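Local coordinates for protein BCL2-like 10 (Apoptosis facilitator) (Danio rerio, PDB 6H1N) that acts as a pro-survival regulator of apoptosis in the Bcl-2 family and may also have channel activity in membranes, at residues S33-A38 with G142-F147; R78-D83 with V92-F97; S56-F61 with G99-E104; E11-L16 with G138-F143. All coordinates share one frame; numbering follows the deposited sequence.

Contact 1: S33-A38 with G142-F147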
loop_
_atom_site.group_PDB
_atom_site.type_symbol
_atom_site.label_atom_id
_atom_site.label_comp_id
_atom_site.label_asym_id
_atom_site.label_seq_id
_atom_site.Cartn_x
_atom_site.Cartn_y
_atom_site.Cartn_z
ATOM N N SER A 33 -9.840 2.853 11.070
ATOM C CA SER A 33 -9.043 2.140 12.062
ATOM C C SER A 33 -7.845 3.009 12.425
ATOM O O SER A 33 -7.563 4.018 11.777
ATOM C CB SER A 33 -8.586 0.791 11.521
ATOM O OG SER A 33 -7.674 0.994 10.451
ATOM N N GLU A 34 -7.144 2.615 13.480
ATOM C CA GLU A 34 -5.949 3.361 13.834
ATOM C C GLU A 34 -4.877 3.201 12.769
ATOM O O GLU A 34 -4.204 4.173 12.400
ATOM C CB GLU A 34 -5.427 2.901 15.184
ATOM C CG GLU A 34 -4.305 3.761 15.695
ATOM C CD GLU A 34 -3.752 3.307 17.053
ATOM O OE1 GLU A 34 -4.220 2.273 17.591
ATOM O OE2 GLU A 34 -2.835 3.990 17.579
ATOM N N SER A 35 -4.699 1.982 12.265
ATOM C CA SER A 35 -3.717 1.752 11.209
ATOM C C SER A 35 -3.980 2.637 9.988
ATOM O O SER A 35 -3.037 3.163 9.383
ATOM C CB SER A 35 -3.727 0.273 10.821
ATOM O OG SER A 35 -3.457 -0.560 11.939
ATOM N N ALA A 36 -5.254 2.796 9.610
ATOM C CA ALA A 36 -5.625 3.688 8.502
ATOM C C ALA A 36 -5.300 5.160 8.784
ATOM O O ALA A 36 -4.786 5.864 7.899
ATOM C CB ALA A 36 -7.118 3.501 8.209
ATOM N N GLU A 37 -5.636 5.676 9.978
ATOM C CA GLU A 37 -5.154 7.007 10.370
ATOM C C GLU A 37 -3.641 7.106 10.188
ATOM O O GLU A 37 -3.133 8.067 9.589
ATOM C CB GLU A 37 -5.575 7.310 11.819
ATOM C CG GLU A 37 -5.063 8.628 12.324
ATOM C CD GLU A 37 -5.401 8.870 13.759
ATOM O OE1 GLU A 37 -5.179 10.001 14.202
ATOM O OE2 GLU A 37 -5.889 7.969 14.459
ATOM N N ALA A 38 -2.895 6.094 10.636
ATOM C CA ALA A 38 -1.444 6.144 10.464
ATOM C C ALA A 38 -1.060 6.121 8.997
ATOM O O ALA A 38 -0.199 6.891 8.556
ATOM C CB ALA A 38 -0.795 4.971 11.189
ATOM N N GLY A 142 2.148 -2.914 15.436
ATOM C CA GLY A 142 3.498 -2.373 15.484
ATOM C C GLY A 142 3.675 -1.193 14.551
ATOM O O GLY A 142 4.381 -0.231 14.867
ATOM N N PHE A 143 3.041 -1.251 13.386
ATOM C CA PHE A 143 2.950 -0.068 12.542
ATOM C C PHE A 143 2.387 1.136 13.295
ATOM O O PHE A 143 2.932 2.240 13.190
ATOM C CB PHE A 143 2.091 -0.382 11.337
ATOM C CG PHE A 143 1.940 0.766 10.375
ATOM C CD1 PHE A 143 3.017 1.276 9.704
ATOM C CD2 PHE A 143 0.704 1.325 10.115
ATOM C CE1 PHE A 143 2.858 2.341 8.759
ATOM C CE2 PHE A 143 0.556 2.397 9.180
ATOM C CZ PHE A 143 1.628 2.882 8.503
ATOM N N CYS A 144 1.284 0.969 14.044
ATOM C CA CYS A 144 0.721 2.120 14.762
ATOM C C CYS A 144 1.706 2.672 15.776
ATOM O O CYS A 144 1.729 3.881 16.043
ATOM C CB CYS A 144 -0.587 1.747 15.465
ATOM S SG CYS A 144 -1.944 1.383 14.319
ATOM N N ARG A 145 2.511 1.806 16.381
ATOM C CA ARG A 145 3.523 2.317 17.295
ATOM C C ARG A 145 4.584 3.083 16.531
ATOM O O ARG A 145 5.041 4.137 16.982
ATOM C CB ARG A 145 4.153 1.182 18.088
ATOM C CG ARG A 145 3.158 0.491 19.016
ATOM C CD ARG A 145 3.812 -0.453 20.051
ATOM N NE ARG A 145 4.638 -1.501 19.442
ATOM C CZ ARG A 145 4.214 -2.729 19.148
ATOM N NH1 ARG A 145 2.957 -3.077 19.415
ATOM N NH2 ARG A 145 5.050 -3.604 18.583
ATOM N N PHE A 146 5.006 2.550 15.384
ATOM C CA PHE A 146 5.965 3.245 14.531
ATOM C C PHE A 146 5.476 4.651 14.183
ATOM O O PHE A 146 6.255 5.612 14.179
ATOM C CB PHE A 146 6.200 2.393 13.278
ATOM C CG PHE A 146 6.936 3.100 12.187
ATOM C CD1 PHE A 146 8.300 3.272 12.253
ATOM C CD2 PHE A 146 6.260 3.581 11.080
ATOM C CE1 PHE A 146 8.970 3.929 11.240
ATOM C CE2 PHE A 146 6.929 4.239 10.064
ATOM C CZ PHE A 146 8.279 4.418 10.148
ATOM N N PHE A 147 4.180 4.784 13.907
ATOM C CA PHE A 147 3.583 6.074 13.595
ATOM C C PHE A 147 3.573 7.003 14.806
ATOM O O PHE A 147 3.863 8.198 14.675
ATOM C CB PHE A 147 2.167 5.832 13.080
ATOM C CG PHE A 147 1.321 7.057 13.011
ATOM C CD1 PHE A 147 1.664 8.085 12.156
ATOM C CD2 PHE A 147 0.167 7.171 13.781
ATOM C CE1 PHE A 147 0.885 9.213 12.070
ATOM C CE2 PHE A 147 -0.622 8.303 13.705
ATOM C CZ PHE A 147 -0.262 9.329 12.846
#
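The first turn of helix 34-49, from Glu34 to Ala38, passes segment 142-147 with 42° between the short axes and 9.2 Å at their closest approach, Cys144 lying nearest Ser35 and Phe147 nearest Ala38 along the backbones. This is a side-by-side packing within the all-helical Bcl-2 fold, where an early helix meets the last helix of the model. Three residues of helix 139-149 do the work: Phe143, Cys144 and Phe147. With CG anti to the backbone N (chi1 167°), Phe147 turns one ring face to Ala38, whose CA stands 3.8 Å from the ring centroid and almost on the ring normal, a CH-pi contact. The methyl of the same alanine leans on the base of that ring, Ala38 CB to Phe147 CG 3.5 Å. Ala38 CB also lies 3.5 Å from Phe143 CE2, and so sits between the two rings. Ser35 O comes to the edge of the Phe143 ring, in its plane, 3.7 Å from CE2. Further out, Cys144 SG lies beside the extended chain of Glu34, 3.6 Å from its CG. The carboxylate of Glu34 looks beyond Cys144 to His148, which gives OE2 a hydrogen bond and so ties the exposed Glu34 to the later part of helix 139-149. On the inner side, helix 5-24 packs against Ser35 and Ala36 through Leu16. The helix starts cleanly: Ser33 is its N-cap, and Ser33 OG accepts a hydrogen bond from Ala36 N at 3.1 Å.

Contact 2: R78-D83 with V92-F97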
loop_
_atom_site.group_PDB
_atom_site.type_symbol
_atom_site.label_atom_id
_atom_site.label_comp_id
_atom_site.label_asym_id
_atom_site.label_seq_id
_atom_site.Cartn_x
_atom_site.Cartn_y
_atom_site.Cartn_z
ATOM N N ARG A 78 8.399 -5.522 -4.946
ATOM C CA ARG A 78 9.683 -6.143 -4.654
ATOM C C ARG A 78 10.838 -5.175 -4.838
ATOM O O ARG A 78 11.826 -5.219 -4.095
ATOM C CB ARG A 78 9.871 -7.347 -5.563
ATOM C CG ARG A 78 9.025 -8.540 -5.170
ATOM C CD ARG A 78 8.932 -9.489 -6.345
ATOM N NE ARG A 78 7.939 -10.535 -6.168
ATOM C CZ ARG A 78 7.442 -11.255 -7.162
ATOM N NH1 ARG A 78 7.834 -11.032 -8.417
ATOM N NH2 ARG A 78 6.544 -12.194 -6.894
ATOM N N GLU A 79 10.757 -4.322 -5.840
ATOM C CA GLU A 79 11.838 -3.371 -6.019
ATOM C C GLU A 79 11.733 -2.197 -5.056
ATOM O O GLU A 79 12.749 -1.545 -4.796
ATOM C CB GLU A 79 11.858 -2.881 -7.461
ATOM C CG GLU A 79 12.110 -3.984 -8.498
ATOM C CD GLU A 79 13.453 -4.689 -8.368
ATOM O OE1 GLU A 79 14.375 -4.154 -7.717
ATOM O OE2 GLU A 79 13.574 -5.792 -8.948
ATOM N N LEU A 80 10.529 -1.873 -4.558
ATOM C CA LEU A 80 10.431 -0.861 -3.505
ATOM C C LEU A 80 11.096 -1.368 -2.239
ATOM O O LEU A 80 11.830 -0.631 -1.574
ATOM C CB LEU A 80 8.974 -0.482 -3.210
ATOM C CG LEU A 80 8.283 0.399 -4.253
ATOM C CD1 LEU A 80 6.852 0.624 -3.890
ATOM C CD2 LEU A 80 8.967 1.767 -4.457
ATOM N N VAL A 81 10.868 -2.640 -1.920
ATOM C CA VAL A 81 11.446 -3.232 -0.720
ATOM C C VAL A 81 12.946 -3.364 -0.875
ATOM O O VAL A 81 13.712 -3.008 0.028
ATOM C CB VAL A 81 10.774 -4.585 -0.439
ATOM C CG1 VAL A 81 11.465 -5.309 0.667
ATOM C CG2 VAL A 81 9.328 -4.347 -0.040
ATOM N N GLY A 82 13.385 -3.858 -2.025
ATOM C CA GLY A 82 14.798 -3.945 -2.304
ATOM C C GLY A 82 15.408 -5.136 -1.589
ATOM O O GLY A 82 14.729 -6.113 -1.272
ATOM N N ASP A 83 16.703 -5.032 -1.306
ATOM C CA ASP A 83 17.476 -6.148 -0.779
ATOM C C ASP A 83 17.916 -5.952 0.665
ATOM O O ASP A 83 18.527 -6.857 1.240
ATOM C CB ASP A 83 18.707 -6.388 -1.667
ATOM C CG ASP A 83 18.381 -7.197 -2.924
ATOM O OD1 ASP A 83 17.255 -7.741 -3.022
ATOM O OD2 ASP A 83 19.267 -7.274 -3.810
ATOM N N VAL A 92 5.131 1.609 3.781
ATOM C CA VAL A 92 4.498 2.862 3.421
ATOM C C VAL A 92 4.708 3.187 1.917
ATOM O O VAL A 92 3.754 3.543 1.250
ATOM C CB VAL A 92 4.983 4.009 4.326
ATOM C CG1 VAL A 92 4.362 5.344 3.865
ATOM C CG2 VAL A 92 4.612 3.695 5.777
ATOM N N SER A 93 5.946 3.039 1.429
ATOM C CA SER A 93 6.190 3.409 0.026
ATOM C C SER A 93 5.283 2.617 -0.914
ATOM O O SER A 93 4.839 3.144 -1.945
ATOM C CB SER A 93 7.681 3.240 -0.321
ATOM O OG SER A 93 8.081 1.890 -0.424
ATOM N N ILE A 94 4.919 1.391 -0.539
ATOM C CA ILE A 94 4.027 0.593 -1.363
ATOM C C ILE A 94 2.656 1.252 -1.438
ATOM O O ILE A 94 2.076 1.388 -2.523
ATOM C CB ILE A 94 3.952 -0.843 -0.814
ATOM C CG1 ILE A 94 5.270 -1.594 -1.078
ATOM C CG2 ILE A 94 2.847 -1.597 -1.477
ATOM C CD1 ILE A 94 5.428 -2.918 -0.244
ATOM N N PHE A 95 2.154 1.732 -0.287
ATOM C CA PHE A 95 0.844 2.374 -0.237
ATOM C C PHE A 95 0.875 3.683 -0.998
ATOM O O PHE A 95 0.012 3.937 -1.845
ATOM C CB PHE A 95 0.409 2.561 1.224
ATOM C CG PHE A 95 -0.138 1.308 1.830
ATOM C CD1 PHE A 95 -1.505 1.123 1.981
ATOM C CD2 PHE A 95 0.721 0.290 2.216
ATOM C CE1 PHE A 95 -2.010 -0.055 2.528
ATOM C CE2 PHE A 95 0.232 -0.898 2.754
ATOM C CZ PHE A 95 -1.134 -1.073 2.919
ATOM N N THR A 96 1.931 4.468 -0.800
ATOM C CA THR A 96 2.099 5.734 -1.514
ATOM C C THR A 96 1.989 5.536 -3.014
ATOM O O THR A 96 1.215 6.222 -3.698
ATOM C CB THR A 96 3.456 6.321 -1.147
ATOM O OG1 THR A 96 3.493 6.549 0.272
ATOM C CG2 THR A 96 3.727 7.602 -1.913
ATOM N N PHE A 97 2.770 4.590 -3.536
ATOM C CA PHE A 97 2.776 4.344 -4.969
ATOM C C PHE A 97 1.396 3.963 -5.445
ATOM O O PHE A 97 0.888 4.526 -6.424
ATOM C CB PHE A 97 3.775 3.249 -5.322
ATOM C CG PHE A 97 3.736 2.853 -6.773
ATOM C CD1 PHE A 97 4.359 3.629 -7.747
ATOM C CD2 PHE A 97 3.050 1.729 -7.166
ATOM C CE1 PHE A 97 4.310 3.281 -9.079
ATOM C CE2 PHE A 97 3.037 1.356 -8.478
ATOM C CZ PHE A 97 3.672 2.138 -9.442
#
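Leu80 reaches across to helix 88-108 with its CD1 branch, which settles on the backbone of Ser93 and Ile94. The tight part of the contact is this one methyl: Leu80 CD1 lies 3.8 Å from Ile94 CA and 3.9 Å from Ile94 CG1. Leu80 CG stands anti to the carbonyl carbon (chi1 -74°), beside the backbone N, and with chi2 near 180° CD1 continues the extended chain onto the backbone of the facing helix. Looser touches flank it, with Val81 CG2 meeting Ile94 CD1 at 4.2 Å and Phe97 CB standing 4.3 Å from Leu80 CD1. An alanine at Leu80 would remove the methyl that spans the gap and would probably leave the backbone at Ser93 and Ile94 without the group that now covers it from this side. Ser93, modelled in two conformers, has OG hydrogen-bonded to Arg90 O and meets Leu80 CB only by packing. The solvent side is quite different: Arg78 and Glu79 turn outward, and past the end of the helix Gly82 takes a positive phi before the poorly ordered Asp83. The sequence from this helix end into helix 88-108 matches the BH1 region of the family, whose Arg90 donates from NH2 to Leu80 O. In relatives this region borders the groove that takes BH3 helices, and a similar role is likely here. Around the contact, helix 115-129 places Tyr125 against both Val81 and Ile94, helix 34-49 touches Ser93 through Met46, and Phe54 and Leu57 of helix 51-64 pack on Phe97.

Contact 3: S56-F61 with G99-E104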
loop_
_atom_site.group_PDB
_atom_site.type_symbol
_atom_site.label_atom_id
_atom_site.label_comp_id
_atom_site.label_asym_id
_atom_site.label_seq_id
_atom_site.Cartn_x
_atom_site.Cartn_y
_atom_site.Cartn_z
ATOM N N SER A 56 6.205 10.056 -11.622
ATOM C CA SER A 56 6.836 9.582 -12.848
ATOM C C SER A 56 6.734 8.064 -12.987
ATOM O O SER A 56 6.412 7.549 -14.064
ATOM C CB SER A 56 8.288 10.031 -12.866
ATOM O OG SER A 56 8.928 9.529 -14.010
ATOM N N LEU A 57 7.029 7.328 -11.908
ATOM C CA LEU A 57 6.889 5.873 -11.927
ATOM C C LEU A 57 5.441 5.475 -12.146
ATOM O O LEU A 57 5.146 4.465 -12.802
ATOM C CB LEU A 57 7.378 5.282 -10.610
ATOM C CG LEU A 57 8.797 4.726 -10.567
ATOM C CD1 LEU A 57 9.807 5.653 -11.005
ATOM C CD2 LEU A 57 9.068 4.362 -9.094
ATOM N N SER A 58 4.528 6.251 -11.575
ATOM C CA SER A 58 3.122 5.931 -11.709
ATOM C C SER A 58 2.687 6.085 -13.147
ATOM O O SER A 58 1.962 5.238 -13.679
ATOM C CB SER A 58 2.272 6.834 -10.819
ATOM O OG SER A 58 0.883 6.665 -11.077
ATOM N N GLN A 59 3.103 7.185 -13.790
ATOM C CA GLN A 59 2.707 7.410 -15.171
ATOM C C GLN A 59 3.320 6.357 -16.066
ATOM O O GLN A 59 2.653 5.842 -16.974
ATOM C CB GLN A 59 3.104 8.811 -15.648
ATOM C CG GLN A 59 2.251 9.877 -14.944
ATOM C CD GLN A 59 2.598 11.313 -15.286
ATOM O OE1 GLN A 59 3.705 11.602 -15.750
ATOM N NE2 GLN A 59 1.639 12.233 -15.057
ATOM N N GLU A 60 4.591 6.016 -15.815
ATOM C CA GLU A 60 5.243 5.011 -16.644
ATOM C C GLU A 60 4.569 3.673 -16.458
ATOM O O GLU A 60 4.348 2.945 -17.429
ATOM C CB GLU A 60 6.734 4.881 -16.320
ATOM C CG GLU A 60 7.535 6.042 -16.827
ATOM C CD GLU A 60 8.984 6.054 -16.369
ATOM O OE1 GLU A 60 9.633 7.041 -16.759
ATOM O OE2 GLU A 60 9.470 5.130 -15.662
ATOM N N PHE A 61 4.229 3.337 -15.209
ATOM C CA PHE A 61 3.543 2.090 -14.928
ATOM C C PHE A 61 2.211 2.040 -15.659
ATOM O O PHE A 61 1.859 1.018 -16.254
ATOM C CB PHE A 61 3.339 1.938 -13.420
ATOM C CG PHE A 61 2.548 0.718 -13.008
ATOM C CD1 PHE A 61 3.195 -0.396 -12.497
ATOM C CD2 PHE A 61 1.170 0.695 -13.079
ATOM C CE1 PHE A 61 2.496 -1.518 -12.076
ATOM C CE2 PHE A 61 0.467 -0.441 -12.671
ATOM C CZ PHE A 61 1.147 -1.543 -12.151
ATOM N N GLY A 99 -1.473 4.600 -4.133
ATOM C CA GLY A 99 -2.399 5.713 -4.015
ATOM C C GLY A 99 -2.182 6.731 -5.116
ATOM O O GLY A 99 -3.140 7.304 -5.639
ATOM N N VAL A 100 -0.927 6.927 -5.516
ATOM C CA VAL A 100 -0.660 7.769 -6.680
ATOM C C VAL A 100 -1.224 7.124 -7.937
ATOM O O VAL A 100 -1.820 7.810 -8.780
ATOM C CB VAL A 100 0.842 8.046 -6.832
ATOM C CG1 VAL A 100 1.084 8.825 -8.133
ATOM C CG2 VAL A 100 1.364 8.822 -5.663
ATOM N N LEU A 101 -1.027 5.814 -8.113
ATOM C CA LEU A 101 -1.677 5.153 -9.235
ATOM C C LEU A 101 -3.169 5.436 -9.194
ATOM O O LEU A 101 -3.775 5.811 -10.199
ATOM C CB LEU A 101 -1.467 3.638 -9.214
ATOM C CG LEU A 101 -0.136 2.985 -9.074
ATOM C CD1 LEU A 101 -0.371 1.574 -9.457
ATOM C CD2 LEU A 101 0.684 3.672 -10.107
ATOM N N ALA A 102 -3.794 5.214 -8.036
ATOM C CA ALA A 102 -5.254 5.337 -7.974
ATOM C C ALA A 102 -5.714 6.726 -8.382
ATOM O O ALA A 102 -6.750 6.879 -9.043
ATOM C CB ALA A 102 -5.768 5.041 -6.572
ATOM N N SER A 103 -4.995 7.757 -7.938
ATOM C CA SER A 103 -5.391 9.119 -8.252
ATOM C C SER A 103 -5.114 9.442 -9.715
ATOM O O SER A 103 -5.950 10.059 -10.380
ATOM C CB SER A 103 -4.676 10.107 -7.334
ATOM O OG SER A 103 -3.314 10.233 -7.694
ATOM N N GLU A 104 -3.968 9.011 -10.249
ATOM C CA GLU A 104 -3.723 9.259 -11.666
ATOM C C GLU A 104 -4.753 8.549 -12.533
ATOM O O GLU A 104 -5.246 9.114 -13.513
ATOM C CB GLU A 104 -2.322 8.828 -12.068
ATOM C CG GLU A 104 -1.263 9.762 -11.561
ATOM C CD GLU A 104 0.054 9.574 -12.283
ATOM O OE1 GLU A 104 0.893 10.512 -12.236
ATOM O OE2 GLU A 104 0.215 8.492 -12.904
#
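Ser58 fits its CB against Val100 CG1 at 3.5 Å, where helix 51-64 crosses the core helix 88-108 of the Bcl-2 fold. The short axes stand 9.2 Å apart and cross at -60°. With OG anti to the backbone N (chi1 172°), the serine points its hydroxyl into the interface, and Ser58 OG donates to Glu104 OE2 at 2.7 Å. The donor comes from well above the carboxylate plane, 70° out of it, so the acid presents its flat side to the hydroxyl. On its other flank Ser58 OG is pressed by a methyl, Leu101 CD2, which makes this a closely filled spot. The second methyl of Leu101 leans on Phe61, Leu101 CD1 to Phe61 CE2 3.9 Å, and that ring is also packed by Pro69, Cys72, Leu73 and Val76 of helix 69-81. Glu104 reaches the serine through an extended chain that also touches Arg55 and Leu62. Replacing Glu104 with an alanine would take away the carboxylate, and the buried Ser58 hydroxyl would probably be left without this acceptor. At the outer margin Gln59 crosses the acid at about a right angle, with its CG 3.1 Å from Glu104 OE1.

Contact 4: E11-L16 with G138-F143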
loop_
_atom_site.group_PDB
_atom_site.type_symbol
_atom_site.label_atom_id
_atom_site.label_comp_id
_atom_site.label_asym_id
_atom_site.label_seq_id
_atom_site.Cartn_x
_atom_site.Cartn_y
_atom_site.Cartn_z
ATOM N N GLU A 11 -6.377 -9.943 5.546
ATOM C CA GLU A 11 -7.620 -9.175 5.563
ATOM C C GLU A 11 -7.376 -7.748 6.034
ATOM O O GLU A 11 -7.925 -6.796 5.469
ATOM C CB GLU A 11 -8.661 -9.861 6.452
ATOM C CG GLU A 11 -9.013 -11.264 5.906
ATOM C CD GLU A 11 -9.937 -11.201 4.676
ATOM O OE1 GLU A 11 -10.183 -10.066 4.233
ATOM O OE2 GLU A 11 -10.425 -12.238 4.159
ATOM N N GLN A 12 -6.594 -7.591 7.102
ATOM C CA GLN A 12 -6.300 -6.260 7.618
ATOM C C GLN A 12 -5.592 -5.424 6.575
ATOM O O GLN A 12 -5.962 -4.274 6.331
ATOM C CB GLN A 12 -5.421 -6.342 8.854
ATOM C CG GLN A 12 -6.073 -6.584 10.165
ATOM C CD GLN A 12 -5.006 -6.471 11.258
ATOM O OE1 GLN A 12 -4.181 -7.365 11.438
ATOM N NE2 GLN A 12 -4.960 -5.324 11.910
ATOM N N THR A 13 -4.555 -5.994 5.941
ATOM C CA THR A 13 -3.836 -5.298 4.875
ATOM C C THR A 13 -4.772 -4.906 3.747
ATOM O O THR A 13 -4.714 -3.777 3.241
ATOM C CB THR A 13 -2.712 -6.179 4.328
ATOM O OG1 THR A 13 -1.913 -6.608 5.430
ATOM C CG2 THR A 13 -1.837 -5.387 3.373
ATOM N N LEU A 14 -5.659 -5.817 3.358
ATOM C CA LEU A 14 -6.589 -5.568 2.261
ATOM C C LEU A 14 -7.449 -4.345 2.529
ATOM O O LEU A 14 -7.635 -3.492 1.654
ATOM C CB LEU A 14 -7.481 -6.793 2.052
ATOM C CG LEU A 14 -8.673 -6.631 1.088
ATOM C CD1 LEU A 14 -8.194 -6.558 -0.355
ATOM C CD2 LEU A 14 -9.784 -7.711 1.268
ATOM N N LEU A 15 -8.047 -4.293 3.709
ATOM C CA LEU A 15 -8.904 -3.177 4.048
ATOM C C LEU A 15 -8.096 -1.910 4.306
ATOM O O LEU A 15 -8.573 -0.811 4.012
ATOM C CB LEU A 15 -9.763 -3.584 5.239
ATOM C CG LEU A 15 -10.699 -4.772 4.979
ATOM C CD1 LEU A 15 -11.307 -5.253 6.260
ATOM C CD2 LEU A 15 -11.755 -4.328 4.026
ATOM N N LEU A 16 -6.881 -2.019 4.802
ATOM C CA LEU A 16 -6.069 -0.804 4.879
ATOM C C LEU A 16 -5.797 -0.248 3.485
ATOM O O LEU A 16 -5.839 0.971 3.263
ATOM C CB LEU A 16 -4.793 -1.141 5.605
ATOM C CG LEU A 16 -3.923 -0.008 6.105
ATOM C CD1 LEU A 16 -4.701 0.783 7.146
ATOM C CD2 LEU A 16 -2.664 -0.614 6.697
ATOM N N GLY A 138 5.450 -7.042 14.931
ATOM C CA GLY A 138 4.264 -6.705 15.680
ATOM C C GLY A 138 3.004 -6.511 14.867
ATOM O O GLY A 138 1.997 -6.074 15.427
ATOM N N GLY A 139 3.007 -6.816 13.586
ATOM C CA GLY A 139 1.682 -6.720 12.979
ATOM C C GLY A 139 1.321 -5.252 12.781
ATOM O O GLY A 139 2.178 -4.372 12.935
ATOM N N TRP A 140 0.046 -4.982 12.406
ATOM C CA TRP A 140 -0.381 -3.590 12.179
ATOM C C TRP A 140 -0.364 -2.828 13.496
ATOM O O TRP A 140 -0.218 -1.603 13.493
ATOM C CB TRP A 140 -1.769 -3.486 11.437
ATOM C CG TRP A 140 -1.556 -3.942 10.018
ATOM C CD1 TRP A 140 -1.943 -5.124 9.470
ATOM C CD2 TRP A 140 -0.778 -3.274 9.007
ATOM N NE1 TRP A 140 -1.464 -5.237 8.184
ATOM C CE2 TRP A 140 -0.733 -4.114 7.880
ATOM C CE3 TRP A 140 -0.125 -2.046 8.953
ATOM C CZ2 TRP A 140 -0.058 -3.764 6.697
ATOM C CZ3 TRP A 140 0.532 -1.684 7.778
ATOM C CH2 TRP A 140 0.567 -2.544 6.673
ATOM N N GLU A 141 -0.414 -3.531 14.624
ATOM C CA GLU A 141 -0.249 -2.812 15.878
ATOM C C GLU A 141 1.142 -2.208 15.949
ATOM O O GLU A 141 1.311 -1.071 16.399
ATOM C CB GLU A 141 -0.529 -3.727 17.067
ATOM C CG GLU A 141 -1.965 -4.274 17.052
ATOM C CD GLU A 141 -2.264 -5.360 15.937
ATOM O OE1 GLU A 141 -1.315 -6.017 15.413
ATOM O OE2 GLU A 141 -3.469 -5.556 15.592
ATOM N N GLY A 142 2.148 -2.914 15.436
ATOM C CA GLY A 142 3.498 -2.373 15.484
ATOM C C GLY A 142 3.675 -1.193 14.551
ATOM O O GLY A 142 4.381 -0.231 14.867
ATOM N N PHE A 143 3.041 -1.251 13.386
ATOM C CA PHE A 143 2.950 -0.068 12.542
ATOM C C PHE A 143 2.387 1.136 13.295
ATOM O O PHE A 143 2.932 2.240 13.190
ATOM C CB PHE A 143 2.091 -0.382 11.337
ATOM C CG PHE A 143 1.940 0.766 10.375
ATOM C CD1 PHE A 143 3.017 1.276 9.704
ATOM C CD2 PHE A 143 0.704 1.325 10.115
ATOM C CE1 PHE A 143 2.858 2.341 8.759
ATOM C CE2 PHE A 143 0.556 2.397 9.180
ATOM C CZ PHE A 143 1.628 2.882 8.503
HETATM O O HOH W 1 -1.889 -7.203 13.027
#
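With CG anti to the carbonyl carbon (chi1 -70°), Trp140 holds its indole out toward helix 5-24, and Leu16, its CG anti to the backbone N (chi1 -166°), brings CD2 over one face of it. Leu16 CD2 stands 3.6 Å from the centroid of the six-membered ring of Trp140, a CH-pi contact displaced somewhat toward CZ3. At the edge, Trp140 NE1 donates to Thr13 OG1 at 3.1 Å, with an N-H...O angle of 144°. The hydroxyl is near the indole plane, so the bond fixes how the ring is turned while Leu16 presses on its face. Thr13 OG1 is itself bonded to Leu9 O, one turn earlier in its own helix. Gln12 slides past the tryptophan with its amide almost perpendicular to the ring, Gln12 NE2 to Trp140 CB 3.7 Å. A water joins what the side chains leave apart: it donates to Gln12 OE1 at 2.8 Å and to Glu141 OE1 at 2.7 Å, and accepts from Trp140 N at 3.0 Å. Trp88 also meets the indole, and Val91 of helix 88-108 packs on it. Two glycines make the turn before Trp140: Gly138, at positive phi, closes the preceding helix in a Schellman motif, and a side chain on Gly139 would be jammed against the carbonyl O of Gly138. This Gly-Gly-Trp sequence matches the BH2 motif of the Bcl-2 family, whose tryptophan here fastens helix 139-149 to helix 5-24.

From the N terminus, helix 5-24 comes first, and contact 4 joins its segment 11-16 to 138-143, closing a loop over most of the chain. Segment 33-38 starts the next helix and returns to nearly the same place in contact 1; the two contacts share Gly142 and Phe143, and their centres are about 8 Å apart. Contact 3 lies inside both loops, tying 56-61 to 99-104, and contact 2 is nested within it as a short hairpin of helices, 78-83 on 92-97. Contacts 2 and 3 both use helix 88-108, and Phe97 touches the 56-61 helix. Contact 2 touches contacts 1 and 4 where Val92 packs on Phe143, while contacts 1 and 3 lie on opposite sides of the chain's centre.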